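Local coordinates for protein E1 (Kluyveromyces marxianus, PDB 3VX6) that is the N-terminal domain of Atg7, the E1-like enzyme that activates the ubiquitin-like proteins Atg12 and Atg8 for conjugation in autophagy and cytoplasm-to-vacuole transport, at residues A[190-199]-A[222-232]. Sequence-based numbering, arbitrary orientation.
Sequences PDNLKVCEKV and WSKLSPRETYT
The backbone N of Val199 gives a nearly straight hydrogen bond to Thr232 O (2.9 Å), joining the parallel strands 198-202 and 231-236, while at the other end of the contact the end of helix 215-225 brings Ser226 close to Lys194 of helix 190-195. Between these points lies the Trp222 indole. Its NE1 donates to Leu193 O at 3.0 Å; over one face sit Val199 CG2, 3.4 Å from the centroid of the six-membered ring, and Leu193 CD2 above the five-membered ring, and Tyr231 CD1 lies against the opposite face. Helix 215-225 links the two parallel strands in a beta-alpha-beta crossover, and Trp222 in its last turn packs against Val199 of the first strand and Tyr231 of the second. With the indole cut back to an alanine, Leu193 and Val199 would probably face a gap, and Leu193 O would be likely to lack a well-directed donor. Arg228, extended from CG to NE, grips Cys196 O end-on, with NH1 (3.1 Å) and NH2 (2.9 Å) both donating in the guanidinium plane. Ser226 OG, swung opposite the backbone N (chi1 -176°), accepts from Arg228 NE, a bond modelled rather short, and with Cys196 O probably limits the turning of the guanidinium. On the helix 190-195 side, Leu225 CD1 rests against Pro190 CA and lies 3.8 Å from Leu193 CD1.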
ATOM      1  N   PRO A 190     -12.171  12.164  -7.842  1.00 46.99           N
ATOM      2  CA  PRO A 190     -12.550  13.255  -6.944  1.00 48.43           C
ATOM      3  C   PRO A 190     -14.023  13.650  -6.973  1.00 49.47           C
ATOM      4  O   PRO A 190     -14.687  13.635  -5.927  1.00 52.19           O
ATOM      5  CB  PRO A 190     -11.622  14.394  -7.368  1.00 47.40           C
ATOM      6  CG  PRO A 190     -10.384  13.667  -7.811  1.00 46.71           C
ATOM      7  CD  PRO A 190     -10.979  12.526  -8.626  1.00 46.76           C
ATOM      8  N   ASP A 191     -14.545  14.007  -8.146  1.00 49.28           N
ATOM      9  CA  ASP A 191     -15.950  14.402  -8.222  1.00 48.46           C
ATOM     10  C   ASP A 191     -16.889  13.292  -7.758  1.00 47.19           C
ATOM     11  O   ASP A 191     -17.960  13.562  -7.210  1.00 48.41           O
ATOM     12  CB  ASP A 191     -16.315  14.864  -9.631  1.00 48.50           C
ATOM     13  CG  ASP A 191     -15.646  16.180 -10.003  1.00 51.04           C
ATOM     14  OD1 ASP A 191     -15.377  17.017  -9.109  1.00 48.96           O
ATOM     15  OD2 ASP A 191     -15.401  16.388 -11.208  1.00 55.06           O
ATOM     16  N   ASN A 192     -16.485  12.045  -7.977  1.00 45.63           N
ATOM     17  CA  ASN A 192     -17.274  10.907  -7.534  1.00 43.73           C
ATOM     18  C   ASN A 192     -17.165  10.821  -6.034  1.00 43.28           C
ATOM     19  O   ASN A 192     -18.146  10.539  -5.347  1.00 43.46           O
ATOM     20  CB  ASN A 192     -16.756   9.611  -8.135  1.00 40.97           C
ATOM     21  CG  ASN A 192     -17.304   9.367  -9.504  1.00 40.00           C
ATOM     22  OD1 ASN A 192     -18.107  10.156 -10.005  1.00 38.45           O
ATOM     23  ND2 ASN A 192     -16.884   8.271 -10.127  1.00 39.61           N
ATOM     24  N   LEU A 193     -15.965  11.076  -5.526  1.00 42.90           N
ATOM     25  CA  LEU A 193     -15.740  11.018  -4.087  1.00 43.01           C
ATOM     26  C   LEU A 193     -16.489  12.120  -3.370  1.00 42.09           C
ATOM     27  O   LEU A 193     -16.888  11.943  -2.226  1.00 42.47           O
ATOM     28  CB  LEU A 193     -14.243  11.085  -3.770  1.00 42.70           C
ATOM     29  CG  LEU A 193     -13.527   9.787  -4.152  1.00 42.55           C
ATOM     30  CD1 LEU A 193     -12.026  10.007  -4.200  1.00 44.39           C
ATOM     31  CD2 LEU A 193     -13.903   8.697  -3.166  1.00 43.02           C
ATOM     32  N   LYS A 194     -16.699  13.245  -4.044  1.00 41.16           N
ATOM     33  CA  LYS A 194     -17.432  14.351  -3.443  1.00 41.80           C
ATOM     34  C   LYS A 194     -18.913  14.037  -3.284  1.00 42.77           C
ATOM     35  O   LYS A 194     -19.576  14.628  -2.427  1.00 43.83           O
ATOM     36  CB  LYS A 194     -17.278  15.615  -4.281  1.00 40.68           C
ATOM     37  CG  LYS A 194     -15.894  16.216  -4.196  1.00 42.43           C
ATOM     38  CD  LYS A 194     -15.755  17.440  -5.068  1.00 43.01           C
ATOM     39  CE  LYS A 194     -14.370  18.054  -4.902  1.00 45.87           C
ATOM     40  NZ  LYS A 194     -14.138  19.187  -5.850  1.00 49.01           N
ATOM     41  N   VAL A 195     -19.424  13.100  -4.089  1.00 42.28           N
ATOM     42  CA  VAL A 195     -20.839  12.731  -4.044  1.00 40.93           C
ATOM     43  C   VAL A 195     -21.122  11.262  -3.737  1.00 41.68           C
ATOM     44  O   VAL A 195     -22.273  10.882  -3.532  1.00 42.85           O
ATOM     45  CB  VAL A 195     -21.553  13.072  -5.385  1.00 40.93           C
ATOM     46  CG1 VAL A 195     -21.188  14.481  -5.828  1.00 39.95           C
ATOM     47  CG2 VAL A 195     -21.176  12.061  -6.460  1.00 39.89           C
ATOM     48  N   CYS A 196     -20.092  10.427  -3.708  1.00 41.92           N
ATOM     49  CA  CYS A 196     -20.311   9.008  -3.438  1.00 42.85           C
ATOM     50  C   CYS A 196     -20.793   8.776  -2.008  1.00 43.15           C
ATOM     51  O   CYS A 196     -20.511   9.574  -1.113  1.00 42.81           O
ATOM     52  CB  CYS A 196     -19.029   8.216  -3.665  1.00 43.87           C
ATOM     53  SG  CYS A 196     -17.772   8.520  -2.416  1.00 45.15           S
ATOM     54  N   GLU A 197     -21.519   7.678  -1.807  1.00 43.12           N
ATOM     55  CA  GLU A 197     -22.048   7.328  -0.495  1.00 43.49           C
ATOM     56  C   GLU A 197     -20.936   6.704   0.302  1.00 43.87           C
ATOM     57  O   GLU A 197     -20.920   6.775   1.535  1.00 44.62           O
ATOM     58  CB  GLU A 197     -23.176   6.293  -0.593  1.00 44.09           C
ATOM     59  CG  GLU A 197     -24.416   6.753  -1.301  1.00 45.00           C
ATOM     60  CD  GLU A 197     -24.344   6.542  -2.791  1.00 45.73           C
ATOM     61  OE1 GLU A 197     -24.248   5.364  -3.215  1.00 44.59           O
ATOM     62  OE2 GLU A 197     -24.387   7.557  -3.528  1.00 47.15           O
ATOM     63  N   LYS A 198     -20.013   6.074  -0.418  1.00 43.72           N
ATOM     64  CA  LYS A 198     -18.901   5.408   0.218  1.00 41.95           C
ATOM     65  C   LYS A 198     -17.819   4.966  -0.730  1.00 41.41           C
ATOM     66  O   LYS A 198     -17.945   5.078  -1.945  1.00 42.25           O
ATOM     67  CB  LYS A 198     -19.409   4.203   1.002  1.00 43.88           C
ATOM     68  CG  LYS A 198     -20.320   3.284   0.239  1.00 43.19           C
ATOM     69  CD  LYS A 198     -21.118   2.452   1.223  1.00 43.80           C
ATOM     70  CE  LYS A 198     -22.010   1.439   0.523  1.00 44.59           C
ATOM     71  NZ  LYS A 198     -22.939   0.794   1.494  1.00 41.52           N
ATOM     72  N   VAL A 199     -16.745   4.471  -0.131  1.00 40.03           N
ATOM     73  CA  VAL A 199     -15.575   3.976  -0.825  1.00 37.70           C
ATOM     74  C   VAL A 199     -15.423   2.495  -0.530  1.00 36.52           C
ATOM     75  O   VAL A 199     -15.520   2.080   0.618  1.00 36.11           O
ATOM     76  CB  VAL A 199     -14.318   4.705  -0.336  1.00 38.78           C
ATOM     77  CG1 VAL A 199     -13.051   3.987  -0.830  1.00 38.84           C
ATOM     78  CG2 VAL A 199     -14.361   6.144  -0.818  1.00 39.91           C
ATOM     79  N   TRP A 222      -9.831  11.383   0.838  1.00 34.06           N
ATOM     80  CA  TRP A 222     -11.249  11.606   0.771  1.00 37.22           C
ATOM     81  C   TRP A 222     -11.648  12.810   1.651  1.00 38.57           C
ATOM     82  O   TRP A 222     -12.538  13.583   1.292  1.00 38.08           O
ATOM     83  CB  TRP A 222     -11.939  10.335   1.230  1.00 38.84           C
ATOM     84  CG  TRP A 222     -13.356  10.244   0.882  1.00 39.43           C
ATOM     85  CD1 TRP A 222     -14.092  11.124   0.129  1.00 38.89           C
ATOM     86  CD2 TRP A 222     -14.247   9.214   1.289  1.00 39.14           C
ATOM     87  NE1 TRP A 222     -15.394  10.694   0.051  1.00 39.10           N
ATOM     88  CE2 TRP A 222     -15.516   9.521   0.755  1.00 37.96           C
ATOM     89  CE3 TRP A 222     -14.096   8.053   2.054  1.00 38.80           C
ATOM     90  CZ2 TRP A 222     -16.626   8.714   0.969  1.00 38.87           C
ATOM     91  CZ3 TRP A 222     -15.198   7.253   2.266  1.00 38.88           C
ATOM     92  CH2 TRP A 222     -16.448   7.584   1.726  1.00 40.25           C
ATOM     93  N   SER A 223     -10.964  12.959   2.789  1.00 38.86           N
ATOM     94  CA  SER A 223     -11.200  14.042   3.744  1.00 40.11           C
ATOM     95  C   SER A 223     -11.073  15.424   3.139  1.00 41.03           C
ATOM     96  O   SER A 223     -11.965  16.254   3.263  1.00 42.65           O
ATOM     97  CB  SER A 223     -10.207  13.969   4.908  1.00 40.08           C
ATOM     98  OG  SER A 223     -10.534  12.946   5.822  1.00 44.64           O
ATOM     99  N   LYS A 224      -9.933  15.678   2.520  1.00 41.24           N
ATOM    100  CA  LYS A 224      -9.674  16.968   1.924  1.00 43.18           C
ATOM    101  C   LYS A 224     -10.532  17.233   0.685  1.00 43.19           C
ATOM    102  O   LYS A 224     -10.882  18.380   0.406  1.00 44.33           O
ATOM    103  CB  LYS A 224      -8.177  17.081   1.596  1.00 44.58           C
ATOM    104  CG  LYS A 224      -7.301  17.165   2.846  1.00 48.22           C
ATOM    105  CD  LYS A 224      -5.817  17.060   2.532  1.00 51.03           C
ATOM    106  CE  LYS A 224      -4.976  16.935   3.809  1.00 54.32           C
ATOM    107  NZ  LYS A 224      -4.734  18.236   4.510  1.00 55.85           N
ATOM    108  N   LEU A 225     -10.872  16.171  -0.040  1.00 42.32           N
ATOM    109  CA  LEU A 225     -11.676  16.266  -1.257  1.00 40.91           C
ATOM    110  C   LEU A 225     -13.115  16.516  -0.895  1.00 39.90           C
ATOM    111  O   LEU A 225     -13.760  17.415  -1.406  1.00 39.20           O
ATOM    112  CB  LEU A 225     -11.619  14.960  -2.055  1.00 40.54           C
ATOM    113  CG  LEU A 225     -10.403  14.732  -2.927  1.00 40.20           C
ATOM    114  CD1 LEU A 225     -10.610  13.483  -3.760  1.00 39.64           C
ATOM    115  CD2 LEU A 225     -10.209  15.943  -3.816  1.00 39.90           C
ATOM    116  N   SER A 226     -13.628  15.678  -0.023  1.00 40.79           N
ATOM    117  CA  SER A 226     -14.989  15.820   0.376  1.00 42.01           C
ATOM    118  C   SER A 226     -15.012  15.986   1.891  1.00 43.12           C
ATOM    119  O   SER A 226     -15.076  15.013   2.648  1.00 42.78           O
ATOM    120  CB  SER A 226     -15.780  14.578  -0.063  1.00 42.42           C
ATOM    121  OG  SER A 226     -17.155  14.703   0.234  1.00 43.61           O
ATOM    122  N   PRO A 227     -14.961  17.229   2.363  1.00 44.28           N
ATOM    123  CA  PRO A 227     -14.997  17.405   3.820  1.00 43.60           C
ATOM    124  C   PRO A 227     -16.378  16.896   4.266  1.00 42.64           C
ATOM    125  O   PRO A 227     -17.400  17.269   3.697  1.00 41.48           O
ATOM    126  CB  PRO A 227     -14.761  18.907   4.008  1.00 44.44           C
ATOM    127  CG  PRO A 227     -15.156  19.537   2.679  1.00 45.48           C
ATOM    128  CD  PRO A 227     -15.102  18.484   1.602  1.00 44.62           C
ATOM    129  N   ARG A 228     -16.386  15.966   5.215  1.00 42.50           N
ATOM    130  CA  ARG A 228     -17.620  15.397   5.719  1.00 43.47           C
ATOM    131  C   ARG A 228     -17.514  15.103   7.196  1.00 45.29           C
ATOM    132  O   ARG A 228     -16.423  15.043   7.755  1.00 45.36           O
ATOM    133  CB  ARG A 228     -17.943  14.095   4.989  1.00 41.81           C
ATOM    134  CG  ARG A 228     -17.804  14.165   3.498  1.00 37.23           C
ATOM    135  CD  ARG A 228     -18.166  12.826   2.947  1.00 36.64           C
ATOM    136  NE  ARG A 228     -18.150  12.764   1.497  1.00 34.49           N
ATOM    137  CZ  ARG A 228     -18.738  11.778   0.838  1.00 34.42           C
ATOM    138  NH1 ARG A 228     -19.358  10.828   1.530  1.00 34.97           N
ATOM    139  NH2 ARG A 228     -18.708  11.732  -0.482  1.00 31.78           N
ATOM    140  N   GLU A 229     -18.667  14.893   7.809  1.00 48.36           N
ATOM    141  CA  GLU A 229     -18.731  14.581   9.219  1.00 51.19           C
ATOM    142  C   GLU A 229     -18.102  13.205   9.329  1.00 49.76           C
ATOM    143  O   GLU A 229     -17.235  12.948  10.163  1.00 50.41           O
ATOM    144  CB  GLU A 229     -20.203  14.533   9.658  1.00 54.17           C
ATOM    145  CG  GLU A 229     -20.979  15.821   9.380  1.00 57.29           C
ATOM    146  CD  GLU A 229     -20.739  16.875  10.444  1.00 59.09           C
ATOM    147  OE1 GLU A 229     -20.831  16.517  11.645  1.00 59.58           O
ATOM    148  OE2 GLU A 229     -20.474  18.048  10.083  1.00 59.83           O
ATOM    149  N   THR A 230     -18.513  12.344   8.413  1.00 48.78           N
ATOM    150  CA  THR A 230     -18.061  10.973   8.413  1.00 47.75           C
ATOM    151  C   THR A 230     -17.663  10.451   7.022  1.00 46.35           C
ATOM    152  O   THR A 230     -17.937  11.082   6.000  1.00 45.45           O
ATOM    153  CB  THR A 230     -19.184  10.099   9.036  1.00 48.76           C
ATOM    154  OG1 THR A 230     -18.732   8.757   9.195  1.00 51.51           O
ATOM    155  CG2 THR A 230     -20.422  10.117   8.162  1.00 49.33           C
ATOM    156  N   TYR A 231     -16.988   9.303   7.003  1.00 44.69           N
ATOM    157  CA  TYR A 231     -16.546   8.658   5.768  1.00 41.91           C
ATOM    158  C   TYR A 231     -16.814   7.173   5.879  1.00 41.89           C
ATOM    159  O   TYR A 231     -16.417   6.540   6.852  1.00 42.43           O
ATOM    160  CB  TYR A 231     -15.060   8.865   5.568  1.00 40.68           C
ATOM    161  CG  TYR A 231     -14.689  10.306   5.489  1.00 38.75           C
ATOM    162  CD1 TYR A 231     -14.701  10.976   4.273  1.00 36.63           C
ATOM    163  CD2 TYR A 231     -14.375  11.024   6.641  1.00 37.73           C
ATOM    164  CE1 TYR A 231     -14.412  12.325   4.207  1.00 38.94           C
ATOM    165  CE2 TYR A 231     -14.089  12.380   6.578  1.00 37.63           C
ATOM    166  CZ  TYR A 231     -14.112  13.017   5.367  1.00 36.48           C
ATOM    167  OH  TYR A 231     -13.873  14.360   5.303  1.00 42.56           O
ATOM    168  N   THR A 232     -17.480   6.613   4.880  1.00 41.14           N
ATOM    169  CA  THR A 232     -17.795   5.197   4.913  1.00 39.74           C
ATOM    170  C   THR A 232     -16.929   4.420   3.952  1.00 38.34           C
ATOM    171  O   THR A 232     -16.798   4.791   2.796  1.00 37.17           O
ATOM    172  CB  THR A 232     -19.261   4.954   4.560  1.00 39.32           C
ATOM    173  OG1 THR A 232     -20.095   5.519   5.583  1.00 41.14           O
ATOM    174  CG2 THR A 232     -19.524   3.464   4.436  1.00 39.10           C
TER